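Side-chain contacts in putative diguanylate cyclase (GGDEF) with PAS/PAC domain (Rhodopseudomonas palustris, PDB 3LIF), which probably makes cyclic di-GMP from two GTP through its GGDEF domain, the chain here being the extracellular PDC-fold sensor region of that membrane protein: residues T156-F161 / G167-L172; L179-S184 / S213-L218. One frame throughout, in Å; residues are numbered along the deposited sequence.

Contact 1: residues T156-F161 / G167-L172; sequences TFYKTF and GSISLL
Tyr158 on helix 151-158 and Ile169 on strand 168-173 bring the two backbones nearest, 6.6 Å between their CA atoms; toward Phe161 and Gly167 they diverge to 8.7 Å from CA to CA. A type I beta turn from Tyr158 to Phe161 leads the chain out of the helix, and Thr160 OG1 and Thr160 N both bond to Phe157 O. The contact is carried by one methyl over one ring: Ile169 CG2 sits 3.6 Å from the centroid of the Tyr158 ring and only 9° off its normal, a CH-pi contact centred on the face. The methyl arrives there because CG2 lies anti to the backbone N of Ile169, while chi1 of -69° at Tyr158 turns the phenol along the strand. Leu171 meets the same ring at its edge, near its plane, with CB 3.7 Å from Tyr158 OH. The other branch of Ile169 reaches Phe161 more loosely, CD1 lying 4.3 Å from Phe161 CD2. Leu24 of helix 5-47 packs against Tyr158, Ile169 and Phe161, so the long N-terminal helix closes over this cluster. Helix and sheet are thus joined by dispersion and CH-pi contact, and the fit of the Ile169 methyl over the Tyr158 face, not a hydrogen bond between the two segments, holds them together here.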
loop_
_atom_site.group_PDB
_atom_site.type_symbol
_atom_site.label_atom_id
_atom_site.label_comp_id
_atom_site.label_asym_id
_atom_site.label_seq_id
_atom_site.Cartn_x
_atom_site.Cartn_y
_atom_site.Cartn_z
ATOM N N THR A 156 9.206 2.282 -8.148
ATOM C CA THR A 156 10.304 3.110 -8.597
ATOM C C THR A 156 11.380 3.150 -7.541
ATOM O O THR A 156 12.541 3.095 -7.835
ATOM C CB THR A 156 9.724 4.486 -8.859
ATOM O OG1 THR A 156 9.103 4.415 -10.141
ATOM C CG2 THR A 156 10.754 5.646 -8.772
ATOM N N PHE A 157 10.976 3.260 -6.302
ATOM C CA PHE A 157 11.896 3.138 -5.226
ATOM C C PHE A 157 12.507 1.734 -5.284
ATOM O O PHE A 157 13.713 1.574 -5.027
ATOM C CB PHE A 157 11.124 3.286 -3.920
ATOM C CG PHE A 157 11.970 3.160 -2.695
ATOM C CD1 PHE A 157 13.128 3.914 -2.551
ATOM C CD2 PHE A 157 11.611 2.311 -1.669
ATOM C CE1 PHE A 157 13.915 3.802 -1.393
ATOM C CE2 PHE A 157 12.386 2.186 -0.523
ATOM C CZ PHE A 157 13.538 2.937 -0.385
ATOM N N TYR A 158 11.697 0.715 -5.627
ATOM C CA TYR A 158 12.170 -0.645 -5.412
ATOM C C TYR A 158 13.231 -0.957 -6.428
ATOM O O TYR A 158 14.188 -1.684 -6.141
ATOM C CB TYR A 158 11.083 -1.732 -5.402
ATOM C CG TYR A 158 10.157 -1.676 -4.221
ATOM C CD1 TYR A 158 10.551 -1.066 -3.026
ATOM C CD2 TYR A 158 8.876 -2.197 -4.303
ATOM C CE1 TYR A 158 9.686 -0.981 -1.937
ATOM C CE2 TYR A 158 7.995 -2.132 -3.232
ATOM C CZ TYR A 158 8.400 -1.522 -2.054
ATOM O OH TYR A 158 7.524 -1.471 -0.993
ATOM N N LYS A 159 13.103 -0.367 -7.606
ATOM C CA LYS A 159 14.121 -0.618 -8.599
ATOM C C LYS A 159 15.485 0.052 -8.327
ATOM O O LYS A 159 16.456 -0.272 -8.987
ATOM C CB LYS A 159 13.611 -0.340 -10.000
ATOM C CG LYS A 159 13.623 1.074 -10.394
ATOM C CD LYS A 159 13.065 1.163 -11.816
ATOM C CE LYS A 159 14.137 0.756 -12.840
ATOM N NZ LYS A 159 13.522 0.884 -14.171
ATOM N N THR A 160 15.579 0.930 -7.335
ATOM C CA THR A 160 16.872 1.484 -7.028
ATOM C C THR A 160 17.814 0.483 -6.328
ATOM O O THR A 160 18.834 0.889 -5.779
ATOM C CB THR A 160 16.788 2.711 -6.080
ATOM O OG1 THR A 160 16.438 2.272 -4.765
ATOM C CG2 THR A 160 15.815 3.749 -6.569
ATOM N N PHE A 161 17.498 -0.802 -6.278
ATOM C CA PHE A 161 18.279 -1.653 -5.397
ATOM C C PHE A 161 18.980 -2.722 -6.151
ATOM O O PHE A 161 18.350 -3.498 -6.849
ATOM C CB PHE A 161 17.415 -2.305 -4.328
ATOM C CG PHE A 161 17.082 -1.401 -3.196
ATOM C CD1 PHE A 161 17.994 -1.185 -2.185
ATOM C CD2 PHE A 161 15.849 -0.758 -3.143
ATOM C CE1 PHE A 161 17.703 -0.340 -1.116
ATOM C CE2 PHE A 161 15.544 0.082 -2.088
ATOM C CZ PHE A 161 16.485 0.302 -1.061
ATOM N N GLY A 167 16.491 -10.708 -8.595
ATOM C CA GLY A 167 16.183 -9.877 -7.431
ATOM C C GLY A 167 14.729 -9.429 -7.469
ATOM O O GLY A 167 14.162 -9.233 -8.540
ATOM N N SER A 168 14.115 -9.288 -6.303
ATOM C CA SER A 168 12.669 -9.141 -6.219
ATOM C C SER A 168 12.203 -8.433 -4.961
ATOM O O SER A 168 12.614 -8.778 -3.858
ATOM C CB SER A 168 12.042 -10.489 -6.195
ATOM O OG SER A 168 10.659 -10.311 -6.320
ATOM N N ILE A 169 11.327 -7.451 -5.098
ATOM C CA ILE A 169 10.751 -6.863 -3.893
ATOM C C ILE A 169 9.258 -6.838 -3.947
ATOM O O ILE A 169 8.694 -6.511 -4.987
ATOM C CB ILE A 169 11.240 -5.467 -3.709
ATOM C CG1 ILE A 169 12.756 -5.526 -3.592
ATOM C CG2 ILE A 169 10.629 -4.863 -2.488
ATOM C CD1 ILE A 169 13.371 -4.285 -3.049
ATOM N N SER A 170 8.603 -7.150 -2.838
ATOM C CA SER A 170 7.138 -7.066 -2.816
ATOM C C SER A 170 6.619 -6.283 -1.667
ATOM O O SER A 170 7.215 -6.284 -0.551
ATOM C CB SER A 170 6.526 -8.434 -2.694
ATOM O OG SER A 170 6.896 -9.132 -3.832
ATOM N N LEU A 171 5.464 -5.669 -1.899
ATOM C CA LEU A 171 4.745 -5.068 -0.804
ATOM C C LEU A 171 3.432 -5.799 -0.721
ATOM O O LEU A 171 2.680 -5.809 -1.687
ATOM C CB LEU A 171 4.535 -3.589 -1.068
ATOM C CG LEU A 171 3.671 -2.891 -0.015
ATOM C CD1 LEU A 171 4.291 -2.935 1.312
ATOM C CD2 LEU A 171 3.335 -1.470 -0.382
ATOM N N LEU A 172 3.170 -6.447 0.411
ATOM C CA LEU A 172 1.926 -7.176 0.559
ATOM C C LEU A 172 1.089 -6.767 1.758
ATOM O O LEU A 172 1.572 -6.116 2.702
ATOM C CB LEU A 172 2.125 -8.694 0.576
ATOM C CG LEU A 172 3.042 -9.256 -0.511
ATOM C CD1 LEU A 172 4.408 -9.689 0.127
ATOM C CD2 LEU A 172 2.383 -10.402 -1.230
#

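Contact 2: residues L179-S184 / S213-L218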
loop_
_atom_site.group_PDB
_atom_site.type_symbol
_atom_site.label_atom_id
_atom_site.label_comp_id
_atom_site.label_asym_id
_atom_site.label_seq_id
_atom_site.Cartn_x
_atom_site.Cartn_y
_atom_site.Cartn_z
ATOM N N LEU A 179 0.080 -5.837 -3.087
ATOM C CA LEU A 179 -0.103 -4.435 -3.564
ATOM C C LEU A 179 0.856 -4.077 -4.691
ATOM O O LEU A 179 0.521 -3.421 -5.688
ATOM C CB LEU A 179 0.159 -3.429 -2.451
ATOM C CG LEU A 179 -1.007 -3.189 -1.508
ATOM C CD1 LEU A 179 -1.021 -4.325 -0.480
ATOM C CD2 LEU A 179 -0.903 -1.779 -0.853
ATOM N N ILE A 180 2.102 -4.445 -4.512
ATOM C CA ILE A 180 2.977 -4.239 -5.621
ATOM C C ILE A 180 4.128 -5.192 -5.573
ATOM O O ILE A 180 4.549 -5.659 -4.497
ATOM C CB ILE A 180 3.474 -2.807 -5.743
ATOM C CG1 ILE A 180 4.343 -2.719 -7.020
ATOM C CG2 ILE A 180 4.166 -2.350 -4.512
ATOM C CD1 ILE A 180 3.495 -3.163 -8.446
ATOM N N GLN A 181 4.601 -5.527 -6.756
ATOM C CA GLN A 181 5.754 -6.374 -6.841
ATOM C C GLN A 181 6.758 -5.912 -7.920
ATOM O O GLN A 181 6.403 -5.535 -9.039
ATOM C CB GLN A 181 5.289 -7.840 -6.878
ATOM C CG GLN A 181 5.807 -8.689 -8.004
ATOM C CD GLN A 181 7.287 -8.914 -7.919
ATOM O OE1 GLN A 181 7.869 -8.927 -6.842
ATOM N NE2 GLN A 181 7.900 -9.048 -9.054
ATOM N N TRP A 182 8.013 -5.834 -7.515
ATOM C CA TRP A 182 9.062 -5.500 -8.443
ATOM C C TRP A 182 9.952 -6.759 -8.724
ATOM O O TRP A 182 10.365 -7.461 -7.779
ATOM C CB TRP A 182 9.850 -4.279 -7.925
ATOM C CG TRP A 182 11.084 -4.036 -8.733
ATOM C CD1 TRP A 182 12.377 -4.376 -8.398
ATOM C CD2 TRP A 182 11.150 -3.475 -10.045
ATOM N NE1 TRP A 182 13.236 -4.029 -9.409
ATOM C CE2 TRP A 182 12.513 -3.478 -10.434
ATOM C CE3 TRP A 182 10.194 -2.956 -10.930
ATOM C CZ2 TRP A 182 12.945 -2.982 -11.679
ATOM C CZ3 TRP A 182 10.628 -2.465 -12.203
ATOM C CH2 TRP A 182 11.988 -2.481 -12.549
ATOM N N PRO A 183 10.295 -7.038 -10.006
ATOM C CA PRO A 183 10.076 -6.288 -11.261
ATOM C C PRO A 183 8.821 -6.698 -12.086
ATOM O O PRO A 183 8.502 -6.044 -13.046
ATOM C CB PRO A 183 11.314 -6.680 -12.081
ATOM C CG PRO A 183 11.550 -8.117 -11.686
ATOM C CD PRO A 183 11.244 -8.161 -10.215
ATOM N N SER A 184 8.128 -7.769 -11.742
ATOM C CA SER A 184 6.955 -8.132 -12.495
ATOM C C SER A 184 5.949 -6.999 -12.656
ATOM O O SER A 184 5.313 -6.942 -13.644
ATOM C CB SER A 184 6.224 -9.326 -11.827
ATOM O OG SER A 184 5.304 -8.879 -10.828
ATOM N N SER A 213 10.116 -18.594 -5.881
ATOM C CA SER A 213 9.372 -17.452 -6.322
ATOM C C SER A 213 8.168 -17.919 -7.057
ATOM O O SER A 213 8.240 -18.758 -7.949
ATOM C CB SER A 213 10.198 -16.585 -7.260
ATOM O OG SER A 213 9.369 -15.619 -7.898
ATOM N N PRO A 214 7.040 -17.337 -6.725
ATOM C CA PRO A 214 5.850 -17.605 -7.467
ATOM C C PRO A 214 5.827 -16.803 -8.759
ATOM O O PRO A 214 4.943 -17.015 -9.594
ATOM C CB PRO A 214 4.741 -17.104 -6.533
ATOM C CG PRO A 214 5.445 -16.464 -5.375
ATOM C CD PRO A 214 6.847 -16.310 -5.706
ATOM N N PHE A 215 6.760 -15.877 -8.928
ATOM C CA PHE A 215 6.708 -15.024 -10.116
ATOM C C PHE A 215 7.548 -15.571 -11.232
ATOM O O PHE A 215 7.202 -15.409 -12.373
ATOM C CB PHE A 215 7.114 -13.600 -9.824
ATOM C CG PHE A 215 6.290 -12.976 -8.773
ATOM C CD1 PHE A 215 4.986 -12.593 -9.047
ATOM C CD2 PHE A 215 6.793 -12.819 -7.479
ATOM C CE1 PHE A 215 4.193 -12.018 -8.076
ATOM C CE2 PHE A 215 6.017 -12.232 -6.478
ATOM C CZ PHE A 215 4.706 -11.823 -6.780
ATOM N N ASP A 216 8.632 -16.248 -10.917
ATOM C CA ASP A 216 9.489 -16.714 -11.972
ATOM C C ASP A 216 9.957 -18.127 -11.699
ATOM O O ASP A 216 10.768 -18.647 -12.445
ATOM C CB ASP A 216 10.693 -15.775 -12.138
ATOM C CG ASP A 216 11.548 -15.674 -10.886
ATOM O OD1 ASP A 216 11.566 -16.621 -10.079
ATOM O OD2 ASP A 216 12.248 -14.647 -10.695
ATOM N N GLY A 217 9.495 -18.758 -10.620
ATOM C CA GLY A 217 9.809 -20.158 -10.464
ATOM C C GLY A 217 11.205 -20.400 -9.954
ATOM O O GLY A 217 11.601 -21.523 -9.771
ATOM N N LEU A 218 11.975 -19.377 -9.685
ATOM C CA LEU A 218 13.331 -19.643 -9.272
ATOM C C LEU A 218 13.434 -19.893 -7.788
ATOM O O LEU A 218 12.586 -19.455 -7.024
ATOM C CB LEU A 218 14.235 -18.468 -9.617
ATOM C CG LEU A 218 14.416 -18.310 -11.103
ATOM C CD1 LEU A 218 15.060 -16.983 -11.378
ATOM C CD2 LEU A 218 15.285 -19.471 -11.528
#
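Gln181, on the edge strand 178-182, and Phe215, in the loop between strands 206-212 and 219-226, make the close part of this contact. The aliphatic part of Gln181 lies over one face of the phenyl ring, shifted toward the rim: Gln181 CG is 3.7 Å from the Phe215 centroid and 19° off the ring normal, a CH-pi contact. A bend at chi2 (66°) lays the amide back over the same ring, the two planes being 17° apart, so that the flat groups stack. The sheet is that of the second PDC module of the sensor region, with strands 178-182 and 206-212 at its outer edges; the loop leaving the latter thus sends Phe215 to the former. With an alanine in place of Phe215, the CG methylene and amide plane of Gln181 would probably lose the ring they lie against, and the loop its main hold on this strand. Packing is looser toward Phe215 CD1, where Ser184 OG comes obliquely to the ring, 4.1 Å from that atom, and bonds instead to the backbone N of Gln186. The loop is braced by Ser213, whose OG accepts from Phe215 N at 2.8 Å in an ST turn. Farther round, exposed Asp216 accepts from Leu218 N through OD1 at 2.8 Å in an Asx turn, while its second carboxylate oxygen forms a salt bridge with Lys220.

Contacts 1 and 2 follow in series along the chain, their centres about 10 Å apart on the same side of the chain's centre, and both belong to the histidine kinase sensor domain, of the Cache clan. They share one antiparallel sheet: strand 168-173 serves contact 1 and its hairpin neighbour 178-182 serves contact 2. Backbone bonds join them, probably including Trp182 N to Ile169 O, 2.7 Å, and a classic beta bulge sets Leu179 and Ile180 opposite Leu171. Contact 1 fastens the sheet to helix 151-158 beside the long helix 5-47, whereas contact 2 ties the edge strand to a loop about 30 residues further along the chain, so neighbouring strands connect the helical side of the module with its exposed loops.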